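Local coordinates for PEPTIDE N-myristoyltransferase (Saccharomyces cerevisiae, PDB 1IIC), which catalyses the transfer of myristate from myristoyl-CoA to the N-terminal glycine of substrate proteins and peptides, at residues A[259-262]-A[263-267]; A[304-307]-A[308-311]; A[408-411]-A[412-415]. One frame throughout, in Å; residues are numbered along the deposited sequence.

Followed from the N terminus, the three contacts come in series and neither nest nor cross; each is local, joining neighbouring residues of one continuous piece of chain. Interaction 1 runs through the short helix 258-265, to its C-terminal end, and sets it against helix 236-247. Interaction 2 closes the turn in the loop that joins the antiparallel strands 290-303 and 311-322, at the surface. Interaction 3 bends the long loop after strand 394-395 on its way to the C terminus, beside residues Asp370 and Thr372. No two of them touch: the nearest atoms are about 17 Å apart between interactions 1 and 3, and about 26 Å between interactions 2 and 3.

Interaction 1. Residues A[259-262]-A[263-267]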
# COMPACT_ATOMS: atom_id res chain seq x y z
N GLU A 259 -4.17 13.29 13.84
CA GLU A 259 -2.74 13.50 13.73
C GLU A 259 -2.14 12.59 12.66
O GLU A 259 -1.45 13.06 11.76
CB GLU A 259 -2.09 13.23 15.09
CG GLU A 259 -0.59 13.35 15.10
CD GLU A 259 -0.03 13.12 16.49
OE1 GLU A 259 -0.53 12.21 17.18
OE2 GLU A 259 0.92 13.85 16.87
N GLU A 260 -2.42 11.30 12.75
CA GLU A 260 -1.91 10.35 11.77
C GLU A 260 -2.41 10.75 10.39
O GLU A 260 -1.65 10.78 9.43
CB GLU A 260 -2.39 8.93 12.09
CG GLU A 260 -1.83 8.40 13.38
CD GLU A 260 -2.46 7.09 13.81
OE1 GLU A 260 -1.91 6.45 14.74
OE2 GLU A 260 -3.49 6.70 13.24
N PHE A 261 -3.69 11.07 10.31
CA PHE A 261 -4.30 11.46 9.04
C PHE A 261 -3.57 12.63 8.41
O PHE A 261 -3.24 12.60 7.22
CB PHE A 261 -5.76 11.83 9.24
CG PHE A 261 -6.49 12.09 7.95
CD1 PHE A 261 -7.15 11.06 7.28
CD2 PHE A 261 -6.46 13.35 7.37
CE1 PHE A 261 -7.77 11.28 6.05
CE2 PHE A 261 -7.08 13.59 6.14
CZ PHE A 261 -7.73 12.55 5.48
N GLU A 262 -3.32 13.66 9.20
CA GLU A 262 -2.64 14.84 8.68
C GLU A 262 -1.20 14.53 8.25
O GLU A 262 -0.74 14.99 7.21
CB GLU A 262 -2.65 15.95 9.74
CG GLU A 262 -1.94 17.20 9.29
CD GLU A 262 -2.30 18.41 10.13
OE1 GLU A 262 -1.70 19.48 9.91
OE2 GLU A 262 -3.20 18.28 11.00
N HIS A 263 -0.49 13.76 9.05
CA HIS A 263 0.88 13.41 8.69
C HIS A 263 0.91 12.62 7.38
O HIS A 263 1.78 12.80 6.53
CB HIS A 263 1.54 12.56 9.77
CG HIS A 263 2.83 11.94 9.33
ND1 HIS A 263 4.02 12.63 9.31
CD2 HIS A 263 3.08 10.73 8.77
CE1 HIS A 263 4.96 11.87 8.76
NE2 HIS A 263 4.41 10.72 8.42
N ASN A 264 -0.08 11.74 7.23
CA ASN A 264 -0.15 10.88 6.06
C ASN A 264 -0.60 11.54 4.76
O ASN A 264 -0.23 11.09 3.68
CB ASN A 264 -1.07 9.70 6.38
CG ASN A 264 -0.70 8.45 5.61
OD1 ASN A 264 -1.56 7.72 5.15
ND2 ASN A 264 0.60 8.20 5.49
N PHE A 265 -1.38 12.61 4.85
CA PHE A 265 -1.87 13.23 3.63
C PHE A 265 -1.31 14.58 3.24
O PHE A 265 -1.49 15.03 2.11
CB PHE A 265 -3.40 13.22 3.67
CG PHE A 265 -3.97 11.83 3.70
CD1 PHE A 265 -4.53 11.31 4.86
CD2 PHE A 265 -3.87 11.00 2.58
CE1 PHE A 265 -4.97 9.99 4.91
CE2 PHE A 265 -4.31 9.68 2.62
CZ PHE A 265 -4.86 9.18 3.79
N ILE A 266 -0.62 15.24 4.16
CA ILE A 266 0.01 16.51 3.83
C ILE A 266 1.51 16.27 3.99
O ILE A 266 2.02 16.19 5.10
CB ILE A 266 -0.47 17.66 4.75
CG1 ILE A 266 -1.98 17.87 4.53
CG2 ILE A 266 0.30 18.96 4.43
CD1 ILE A 266 -2.60 18.92 5.43
N GLY A 267 2.19 16.11 2.86
CA GLY A 267 3.61 15.83 2.89
C GLY A 267 4.51 16.94 3.41
O GLY A 267 4.05 18.01 3.82
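Glu262 O takes two backbone N-H groups at the end of the helix. Ile266 N donates to it at 3.1 Å, tilted 25° from the carbonyl plane, while Phe265 N makes only a weak bond from 3.4 Å. Before it, His263 N donates to Glu259 O at 3.0 Å, the straightest of the set, and Asn264 N to Glu260 O at 2.9 Å. Phe265 N has a second weak bond, to Phe261 O. These bonds run through the short helix 258-265 to its C-terminal end, with Ile266 the first residue to leave helical angles, and on its buried side the helix carries an aromatic pair spaced four residues apart. With chi1 at -173° the Phe261 ring is swung away from its own N and along the helix to Phe265. Phe265 sets CD1 over the centre of that ring, 3.3 Å above its plane, and the CE1 atoms of Phe261 and Phe265 also come within 3.3 Å. The planes lie at 46°, so the rings meet obliquely. Phe265 CD1 is close to Phe261 O as well, at 3.0 Å. With an alanine in place of Phe261, the ring of Phe265 would probably lose the surface on which CD1 rests, and a gap would open toward helix 236-247. From that helix Phe240 meets the Phe261 ring edge-to-face and Phe243 meets it obliquely, while Phe293 packs edge-to-face with Phe265. His263 NE2 bonds to Trp89 O and Asn264 OD1 to the hydroxyl of Tyr318.

Interaction 2. Residues A[304-307]-A[308-311]; sequences LNNT and KYKD
Asn306 folds its side chain over the turn that follows it, so that the amide overlaps the backbone of Lys308 and Tyr309. A chi1 of -169° swings OD1 forward to the N-H groups of Lys308 and Tyr309, two and three residues on. Lys308 N donates to Asn306 OD1 at 2.6 Å, in the carbonyl plane. Tyr309 N comes to the same Asn306 OD1 at 3.0 Å and more straightly, with an N-H...O angle of 156°, but from above that plane. One oxygen therefore ties down two successive amides. Asn306 CB lies 3.3 Å from Tyr309 O, and Tyr309 CD1 passes obliquely by Asn306 OD1 at 3.8 Å. The aliphatic part of Lys308 runs alongside the tyrosine, its CG lying 3.7 Å above the plane of the Tyr309 ring near the rim. Both side chains end on one acid: Lys308 NZ makes a salt bridge with Glu198, and Tyr309 OH bonds to the same carboxylate. The bond from Lys308 N makes this an Asx turn, extended by Tyr309 N, in the surface loop connecting the antiparallel strands 290-303 and 311-322.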
# COMPACT_ATOMS: atom_id res chain seq x y z
N LEU A 304 17.16 0.63 -16.43
CA LEU A 304 18.52 0.21 -16.75
C LEU A 304 18.70 -0.13 -18.23
O LEU A 304 17.75 -0.51 -18.90
CB LEU A 304 18.90 -1.03 -15.92
CG LEU A 304 18.75 -1.01 -14.39
CD1 LEU A 304 19.09 -2.38 -13.84
CD2 LEU A 304 19.66 0.05 -13.77
N ASN A 305 19.93 0.03 -18.71
CA ASN A 305 20.28 -0.29 -20.09
C ASN A 305 19.50 0.42 -21.19
O ASN A 305 19.37 -0.12 -22.29
CB ASN A 305 20.18 -1.80 -20.29
CG ASN A 305 21.01 -2.58 -19.27
OD1 ASN A 305 20.57 -3.61 -18.77
ND2 ASN A 305 22.20 -2.08 -18.98
N ASN A 306 18.97 1.60 -20.91
CA ASN A 306 18.23 2.33 -21.93
C ASN A 306 18.87 3.69 -22.16
O ASN A 306 19.08 4.46 -21.22
CB ASN A 306 16.77 2.51 -21.53
CG ASN A 306 15.92 3.02 -22.69
OD1 ASN A 306 16.14 4.11 -23.21
ND2 ASN A 306 14.95 2.22 -23.11
N THR A 307 19.17 3.95 -23.43
CA THR A 307 19.81 5.19 -23.87
C THR A 307 18.90 6.40 -23.76
O THR A 307 19.38 7.53 -23.62
CB THR A 307 20.27 5.07 -25.35
OG1 THR A 307 21.16 3.96 -25.49
CG2 THR A 307 20.98 6.34 -25.79
N LYS A 308 17.59 6.19 -23.85
CA LYS A 308 16.65 7.30 -23.80
C LYS A 308 16.07 7.63 -22.42
O LYS A 308 15.84 8.80 -22.11
CB LYS A 308 15.50 7.06 -24.80
CG LYS A 308 14.64 8.31 -25.03
CD LYS A 308 13.35 8.00 -25.79
CE LYS A 308 13.46 8.27 -27.28
NZ LYS A 308 12.15 7.96 -27.93
N TYR A 309 15.83 6.60 -21.61
CA TYR A 309 15.26 6.84 -20.28
C TYR A 309 16.05 6.12 -19.19
O TYR A 309 16.63 5.07 -19.44
CB TYR A 309 13.81 6.35 -20.20
CG TYR A 309 12.93 6.69 -21.37
CD1 TYR A 309 12.84 5.84 -22.48
CD2 TYR A 309 12.15 7.85 -21.37
CE1 TYR A 309 11.99 6.14 -23.54
CE2 TYR A 309 11.30 8.16 -22.43
CZ TYR A 309 11.23 7.29 -23.51
OH TYR A 309 10.40 7.59 -24.57
N LYS A 310 16.06 6.69 -17.99
CA LYS A 310 16.75 6.05 -16.88
C LYS A 310 15.89 6.04 -15.62
O LYS A 310 16.32 5.57 -14.57
CB LYS A 310 18.08 6.74 -16.58
CG LYS A 310 19.10 6.62 -17.72
CD LYS A 310 20.52 6.86 -17.22
CE LYS A 310 20.63 8.15 -16.41
NZ LYS A 310 20.00 9.31 -17.09
N ASP A 311 14.66 6.54 -15.75
CA ASP A 311 13.71 6.60 -14.64
C ASP A 311 12.29 6.48 -15.16
O ASP A 311 11.98 6.92 -16.26
CB ASP A 311 13.86 7.93 -13.89
CG ASP A 311 15.17 8.01 -13.12
OD1 ASP A 311 15.28 7.34 -12.07
OD2 ASP A 311 16.09 8.73 -13.57

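Interaction 3. Residues A[408-411]-A[412-415]; sequences SNDI and KRRS
Asp410 meets Lys412 and Arg413 through one carboxylate oxygen. Its chi1 of -176° carries the carboxylate forward over the turn. Arg413 N donates to Asp410 OD1 at 2.9 Å, nearly straight at 166°, arriving from above the carboxylate plane. Lys412 N reaches Asp410 OD1 at 3.0 Å, nearly along the C-O direction but with a more bent N-H. The bond to Lys412 N, two residues on, makes an Asx turn. The other oxygen looks to the side chain of Arg413, whose extended chain runs past it: Arg413 CD lies 3.5 Å from Asp410 OD2, and Arg413 NH1 forms a long salt bridge to that oxygen at 3.7 Å, the carboxylate and guanidinium planes 41° apart. Asp410 O accepts a weak bond from Arg414 N and a further one from the hydroxyl of Thr372, which ties the turn to a neighbouring loop.

Ile411 comes next. Its CG1 sits between the backbone N and the carbonyl carbon, and the following torsion folds CD1 back over the peptide, 3.1 Å from Lys412 N, which is tight. Ile411 O and Lys412 O both receive hydrogens from one water, the Lys412 bond being the shorter at 2.6 Å. That water in turn accepts from Arg414 NH1 at 2.9 Å, lying at the edge of the guanidinium and in its plane. The bent side chain of Arg414 is also salt-bridged through NE to Asp370.

Asp410 is buried, and its charge is met by two backbone N-H groups and, through a long salt bridge, by Arg413; such surroundings would be expected to favour the ionised carboxylate, with its grip on the turn resting chiefly on OD1.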
# COMPACT_ATOMS: atom_id res chain seq x y z
N SER A 408 -11.71 -11.30 -13.05
CA SER A 408 -12.13 -10.03 -13.64
C SER A 408 -12.67 -9.18 -12.49
O SER A 408 -12.94 -9.70 -11.41
CB SER A 408 -13.20 -10.25 -14.71
OG SER A 408 -14.41 -10.75 -14.17
N ASN A 409 -12.84 -7.88 -12.71
CA ASN A 409 -13.33 -6.98 -11.65
C ASN A 409 -14.80 -7.22 -11.28
O ASN A 409 -15.67 -7.25 -12.15
CB ASN A 409 -13.16 -5.51 -12.05
CG ASN A 409 -11.70 -5.11 -12.24
OD1 ASN A 409 -10.81 -5.62 -11.57
ND2 ASN A 409 -11.47 -4.15 -13.13
N ASP A 410 -15.08 -7.39 -9.99
CA ASP A 410 -16.47 -7.59 -9.58
C ASP A 410 -17.06 -6.20 -9.36
O ASP A 410 -16.93 -5.61 -8.28
CB ASP A 410 -16.57 -8.40 -8.28
CG ASP A 410 -18.02 -8.70 -7.90
OD1 ASP A 410 -18.89 -7.82 -8.09
OD2 ASP A 410 -18.29 -9.81 -7.39
N ILE A 411 -17.70 -5.68 -10.39
CA ILE A 411 -18.29 -4.35 -10.30
C ILE A 411 -19.56 -4.21 -9.46
O ILE A 411 -19.97 -3.09 -9.15
CB ILE A 411 -18.55 -3.76 -11.71
CG1 ILE A 411 -19.38 -4.72 -12.56
CG2 ILE A 411 -17.22 -3.53 -12.42
CD1 ILE A 411 -20.80 -4.94 -12.07
N LYS A 412 -20.19 -5.31 -9.08
CA LYS A 412 -21.41 -5.18 -8.30
C LYS A 412 -21.24 -5.26 -6.79
O LYS A 412 -22.00 -4.64 -6.05
CB LYS A 412 -22.46 -6.19 -8.77
CG LYS A 412 -22.29 -7.61 -8.29
CD LYS A 412 -23.28 -8.54 -8.97
CE LYS A 412 -22.99 -8.69 -10.46
NZ LYS A 412 -23.81 -9.79 -11.06
N ARG A 413 -20.25 -6.01 -6.31
CA ARG A 413 -19.99 -6.11 -4.88
C ARG A 413 -18.78 -5.23 -4.52
O ARG A 413 -18.64 -4.77 -3.40
CB ARG A 413 -19.68 -7.55 -4.49
CG ARG A 413 -20.83 -8.50 -4.62
CD ARG A 413 -20.31 -9.92 -4.48
NE ARG A 413 -21.36 -10.91 -4.72
CZ ARG A 413 -21.14 -12.14 -5.17
NH1 ARG A 413 -19.90 -12.55 -5.43
NH2 ARG A 413 -22.16 -12.97 -5.36
N ARG A 414 -17.92 -5.00 -5.51
CA ARG A 414 -16.72 -4.21 -5.29
C ARG A 414 -15.90 -4.86 -4.17
O ARG A 414 -15.76 -6.08 -4.14
CB ARG A 414 -17.09 -2.75 -4.95
CG ARG A 414 -17.76 -2.02 -6.13
CD ARG A 414 -19.23 -1.70 -5.85
NE ARG A 414 -19.34 -0.60 -4.90
CZ ARG A 414 -20.48 -0.05 -4.51
NH1 ARG A 414 -21.63 -0.50 -5.00
NH2 ARG A 414 -20.48 0.98 -3.65
N SER A 415 -15.37 -4.07 -3.24
CA SER A 415 -14.56 -4.65 -2.18
C SER A 415 -14.82 -4.08 -0.81
O SER A 415 -15.26 -2.94 -0.67
CB SER A 415 -13.06 -4.49 -2.49
OG SER A 415 -12.26 -4.97 -1.41
O HOH W 1 -22.36 -2.30 -7.09